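EH1AB1 (Metagenome, PDB 6I8F) hydrolyses esters, probably as a serine hydrolase with the alpha/beta-hydrolase fold and a Ser-His-Asp triad. Local coordinates at residues L26-A29 against A30-G34; V45-K48 against A49-M53; A205-S208 against S209-S212. All blocks are in the same frame, centred on the assembly; numbering follows the deposited sequence.

Interaction 1: residues L26-A29 against A30-G34; sequences LMDA and ATRGG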
# COMPACT_ATOMS: atom_id res chain seq x y z
N LEU A 26 12.09 -24.90 -13.18
CA LEU A 26 11.66 -24.96 -14.58
C LEU A 26 12.69 -24.28 -15.49
O LEU A 26 13.03 -24.81 -16.55
CB LEU A 26 10.29 -24.30 -14.76
CG LEU A 26 9.15 -25.28 -15.01
CD1 LEU A 26 7.83 -24.54 -15.15
CD2 LEU A 26 9.43 -26.14 -16.24
N MET A 27 13.12 -23.08 -15.10
CA MET A 27 14.08 -22.34 -15.89
C MET A 27 15.42 -23.10 -15.95
O MET A 27 16.10 -23.10 -16.97
CB MET A 27 14.29 -20.94 -15.30
CG MET A 27 13.05 -20.07 -15.43
SD MET A 27 13.14 -18.55 -14.43
CE MET A 27 11.90 -17.56 -15.26
N ASP A 28 15.76 -23.79 -14.85
CA ASP A 28 16.98 -24.59 -14.79
C ASP A 28 16.89 -25.76 -15.77
O ASP A 28 17.84 -26.02 -16.51
CB ASP A 28 17.26 -25.08 -13.36
CG ASP A 28 18.47 -26.00 -13.29
OD1 ASP A 28 19.56 -25.55 -13.69
OD2 ASP A 28 18.30 -27.16 -12.85
N ALA A 29 15.75 -26.47 -15.76
CA ALA A 29 15.51 -27.60 -16.68
C ALA A 29 15.65 -27.12 -18.13
O ALA A 29 16.35 -27.75 -18.93
CB ALA A 29 14.15 -28.21 -16.43
N ALA A 30 15.03 -25.98 -18.44
CA ALA A 30 15.08 -25.40 -19.79
C ALA A 30 16.53 -25.18 -20.22
O ALA A 30 16.86 -25.40 -21.38
CB ALA A 30 14.28 -24.12 -19.86
N THR A 31 17.40 -24.79 -19.28
CA THR A 31 18.82 -24.52 -19.60
C THR A 31 19.55 -25.81 -20.01
O THR A 31 20.48 -25.77 -20.81
CB THR A 31 19.58 -23.91 -18.43
OG1 THR A 31 18.96 -22.67 -18.08
CG2 THR A 31 21.04 -23.67 -18.75
N ARG A 32 19.14 -26.94 -19.44
CA ARG A 32 19.78 -28.21 -19.71
C ARG A 32 19.23 -28.82 -21.01
O ARG A 32 19.73 -29.84 -21.47
CB ARG A 32 19.60 -29.15 -18.51
CG ARG A 32 20.36 -28.69 -17.27
CD ARG A 32 20.58 -29.84 -16.32
NE ARG A 32 19.29 -30.34 -15.88
CZ ARG A 32 18.80 -30.17 -14.66
NH1 ARG A 32 19.62 -30.10 -13.62
NH2 ARG A 32 17.49 -30.08 -14.48
N GLY A 33 18.21 -28.18 -21.58
CA GLY A 33 17.65 -28.56 -22.88
C GLY A 33 18.58 -28.24 -24.04
O GLY A 33 18.34 -28.69 -25.16
N GLY A 34 19.60 -27.41 -23.78
CA GLY A 34 20.72 -27.22 -24.71
C GLY A 34 20.47 -26.13 -25.75
O GLY A 34 21.19 -26.07 -26.74

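Interaction 2: residues V45-K48 against A49-M53; sequences VGRK and AVDKM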
# COMPACT_ATOMS: atom_id res chain seq x y z
N VAL A 45 16.51 -11.38 -32.77
CA VAL A 45 16.20 -12.81 -32.67
C VAL A 45 15.80 -13.14 -31.23
O VAL A 45 14.78 -13.80 -30.99
CB VAL A 45 17.39 -13.67 -33.14
CG1 VAL A 45 17.17 -15.15 -32.85
CG2 VAL A 45 17.69 -13.45 -34.61
N GLY A 46 16.66 -12.74 -30.29
CA GLY A 46 16.43 -12.93 -28.88
C GLY A 46 15.14 -12.27 -28.43
O GLY A 46 14.40 -12.84 -27.63
N ARG A 47 14.89 -11.06 -28.94
CA ARG A 47 13.70 -10.28 -28.61
C ARG A 47 12.46 -11.11 -28.96
O ARG A 47 11.56 -11.27 -28.15
CB ARG A 47 13.71 -8.93 -29.34
CG ARG A 47 12.38 -8.19 -29.32
CD ARG A 47 12.42 -6.89 -30.11
NE ARG A 47 13.51 -6.05 -29.65
CZ ARG A 47 14.32 -5.31 -30.42
NH1 ARG A 47 14.28 -5.39 -31.74
NH2 ARG A 47 15.18 -4.49 -29.84
N LYS A 48 12.43 -11.63 -30.19
CA LYS A 48 11.27 -12.29 -30.74
C LYS A 48 10.95 -13.55 -29.92
O LYS A 48 9.78 -13.83 -29.63
CB LYS A 48 11.51 -12.62 -32.21
CG LYS A 48 10.24 -12.92 -32.99
CD LYS A 48 10.38 -12.66 -34.47
CE LYS A 48 9.46 -13.53 -35.29
NZ LYS A 48 10.07 -14.86 -35.53
N ALA A 49 12.00 -14.29 -29.54
CA ALA A 49 11.87 -15.53 -28.81
C ALA A 49 11.40 -15.27 -27.37
O ALA A 49 10.49 -15.94 -26.89
CB ALA A 49 13.18 -16.27 -28.82
N VAL A 50 12.05 -14.33 -26.68
CA VAL A 50 11.76 -14.09 -25.28
C VAL A 50 10.39 -13.41 -25.16
O VAL A 50 9.69 -13.63 -24.17
CB VAL A 50 12.87 -13.29 -24.57
CG1 VAL A 50 12.49 -12.96 -23.14
CG2 VAL A 50 14.20 -14.02 -24.59
N ASP A 51 10.01 -12.58 -26.14
CA ASP A 51 8.70 -11.93 -26.14
C ASP A 51 7.59 -12.98 -26.15
O ASP A 51 6.61 -12.83 -25.43
CB ASP A 51 8.56 -10.91 -27.28
CG ASP A 51 9.27 -9.59 -27.02
OD1 ASP A 51 9.76 -9.40 -25.88
OD2 ASP A 51 9.32 -8.76 -27.95
N LYS A 52 7.73 -14.03 -26.97
CA LYS A 52 6.73 -15.10 -27.02
C LYS A 52 6.64 -15.81 -25.67
O LYS A 52 5.58 -16.15 -25.23
CB LYS A 52 7.04 -16.12 -28.12
CG LYS A 52 6.67 -15.67 -29.53
CD LYS A 52 7.37 -16.47 -30.61
CE LYS A 52 7.62 -15.69 -31.88
NZ LYS A 52 6.45 -15.75 -32.79
N MET A 53 7.79 -16.05 -25.03
CA MET A 53 7.83 -16.66 -23.71
C MET A 53 7.14 -15.75 -22.68
O MET A 53 6.43 -16.24 -21.82
CB MET A 53 9.27 -16.91 -23.27
CG MET A 53 9.99 -17.94 -24.12
SD MET A 53 11.72 -18.04 -23.63
CE MET A 53 11.56 -19.01 -22.14

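Interaction 3: residues A205-S208 against S209-S212; sequences ATDS and SRES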
# COMPACT_ATOMS: atom_id res chain seq x y z
N ALA A 205 14.18 -0.10 -11.69
CA ALA A 205 15.59 0.28 -11.65
C ALA A 205 15.65 1.78 -11.37
O ALA A 205 14.97 2.54 -12.04
CB ALA A 205 16.25 -0.04 -12.97
N THR A 206 16.43 2.21 -10.38
CA THR A 206 16.46 3.63 -10.02
C THR A 206 17.88 4.20 -9.93
O THR A 206 18.04 5.41 -9.78
CB THR A 206 15.73 3.89 -8.69
OG1 THR A 206 16.46 3.25 -7.64
CG2 THR A 206 14.29 3.42 -8.73
N ASP A 207 18.90 3.34 -10.00
CA ASP A 207 20.29 3.81 -9.83
C ASP A 207 21.24 2.93 -10.65
O ASP A 207 21.49 1.78 -10.30
CB ASP A 207 20.65 3.85 -8.35
CG ASP A 207 22.00 4.48 -8.03
OD1 ASP A 207 22.63 5.06 -8.95
OD2 ASP A 207 22.42 4.38 -6.85
N SER A 208 21.79 3.52 -11.73
CA SER A 208 22.74 2.86 -12.60
C SER A 208 24.20 3.16 -12.19
O SER A 208 25.13 2.68 -12.85
CB SER A 208 22.52 3.29 -14.02
OG SER A 208 21.21 2.95 -14.46
N SER A 209 24.38 3.95 -11.14
CA SER A 209 25.68 4.54 -10.82
C SER A 209 26.42 3.72 -9.76
O SER A 209 27.64 3.73 -9.72
CB SER A 209 25.53 5.97 -10.38
OG SER A 209 25.03 6.01 -9.06
N ARG A 210 25.68 3.02 -8.89
CA ARG A 210 26.25 2.27 -7.77
C ARG A 210 25.63 0.86 -7.73
O ARG A 210 24.54 0.64 -8.26
CB ARG A 210 25.97 2.99 -6.44
CG ARG A 210 26.47 4.42 -6.38
CD ARG A 210 26.00 5.14 -5.13
NE ARG A 210 24.57 5.43 -5.15
CZ ARG A 210 23.86 5.84 -4.10
NH1 ARG A 210 22.58 6.14 -4.24
NH2 ARG A 210 24.43 5.94 -2.92
N GLU A 211 26.35 -0.07 -7.10
CA GLU A 211 25.84 -1.40 -6.81
C GLU A 211 25.41 -1.46 -5.34
O GLU A 211 26.24 -1.43 -4.44
CB GLU A 211 26.88 -2.48 -7.10
CG GLU A 211 27.05 -2.78 -8.58
CD GLU A 211 27.47 -4.20 -8.91
OE1 GLU A 211 27.95 -4.42 -10.04
OE2 GLU A 211 27.28 -5.09 -8.06
N SER A 212 24.10 -1.55 -5.12
CA SER A 212 23.52 -1.80 -3.81
C SER A 212 23.94 -3.18 -3.29
O SER A 212 24.36 -4.05 -4.07
CB SER A 212 22.02 -1.73 -3.89
OG SER A 212 21.52 -2.85 -4.61

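Interaction 1: residues L26-A29 against A30-G34
A30 N donates to L26 O at 3.0 Å, as in a regular helix. The A30 CB lies 3.6 Å from M27 O, beside the same turn of backbone.

T31 uses two donors on one acceptor. Its N and its OG1 each reach M27 O at 3.1 Å, from opposite faces of that carbonyl's plane. The hydroxyl can turn back this far because OG1 stands beside the backbone N, anti to the carbonyl carbon (chi1 -60°).

R32 N donates to A29 O at 2.9 Å. Its bond to D28 O is weak, so the pairing here moves from i-4 to i-3. The R32 side chain bends at chi3 and brings its guanidinium up to the D28 carboxylate. D28 OD2 sits over one face, 3.3 Å from R32 NH1. The two planes are 77° apart and no N-H points at the oxygen. The salt bridge therefore rests on charge alone.

G33 N makes a weak bond to A29 O. G34 follows with positive phi and leaves the helical path. This is the C-terminal part of a surface helix, with an i to i+4 Asp-Arg pair along its exposed side.

Interaction 2: residues V45-K48 against A49-M53
R47 and D51 form the close side of this helical turn. Their side chains run alongside each other and point the same way. D51 CG lies beside the backbone N (chi1 -78°), which folds the carboxylate back toward the preceding turn. There D51 CG is 3.1 Å from R47 O. Both carboxylate oxygens also lie near R47 O, acceptor against acceptor, with no bond between them. D51 OD2 packs 3.4 Å from R47 CG. The contact with the arginine is thus through its aliphatic stem. The charged ends stay apart, with R47 NE 5.3 Å from D51 OD2. In the backbone, D51 N donates to R47 O at 2.9 Å. On the next flank V50 N donates to G46 O, also at 2.9 Å, and V50 CG2 rests 3.3 Å from the same oxygen.

The other side is looser and faces solvent. K48 and K52 lie side by side, touching at K48 CG and K52 CE, 4.0 Å apart. The bond from K52 N to K48 O is weak. The two ammonium nitrogens, K48 NZ and K52 NZ, come within 4.6 Å, a like-charge approach that solvent probably screens.

The polar ends of the close side are held by other loops. R47 NH1 makes a salt bridge to E138, R47 NE hydrogen-bonds to V106 O, and D51 OD1 accepts from G108 N. R47 and D51 are therefore not a salt bridge. Each meets its polar partner elsewhere, and together they anchor helix 43-55 to the 106-109 loop and to E138.

Interaction 3: residues A205-S208 against S209-S212
D207 carries this contact, with one carboxylate oxygen for S209 and the other for R210. Its CG lies anti to the backbone N (chi1 -173°), which turns the carboxylate into the bend of the chain.

The hydrogen bonds from S209 gather on D207 OD1. S209 OG donates at 2.6 Å to the syn lone pair of that oxygen. S209 N donates to the same D207 OD1 at 3.0 Å, but from above the carboxylate plane. Side chain and backbone of one residue thus grip a single oxygen. The S209 hydroxyl sits between its own backbone N and carbonyl carbon (chi1 76°), on the side that faces the aspartate.

The ionic part belongs to D207 OD2. R210 NE approaches its syn lone pair at 2.9 Å, and R210 NH1 adds a weak bond to D207 OD2 at 3.2 Å. D207 OD2 lies at the guanidinium edge, near its plane, yet the two planes are turned 49° apart. This is not a flat, two-oxygen pairing: both nitrogens share one oxygen. The salt bridge probably keeps D207, which is buried, in its charged form.

Other bonds join the loop to its surroundings. S208 OG donates to L248 O, while E275 accepts from the backbone N of T206 and of D207. S212 OG caps R215 N at the start of helix 213-219.

The bond from S209 N to D207 OD1 closes an Asx turn. This turn lies in the loop that leaves strand 198-202 of the alpha/beta-hydrolase sheet for helix 213-219.

The three contacts come in series along the chain and none touches another. Interactions 1 and 2 lie on consecutive helices, 18-32 and 43-55, with centres about 16 Å apart and nearest atoms about 6 Å apart. Both precede the first strand of the eight-stranded sheet and lie on the same side of the chain's centre. Interaction 3 comes much later, in the loop between strand 198-202 and helix 213-219. Its centre is about 30 Å from that of interaction 1 and about 26 Å from that of interaction 2. Interaction 1 is wholly on the surface, while the others are partly buried. Interaction 3 thus belongs to the connections of the alpha/beta-hydrolase core, and no direct contact couples it to the N-terminal helices.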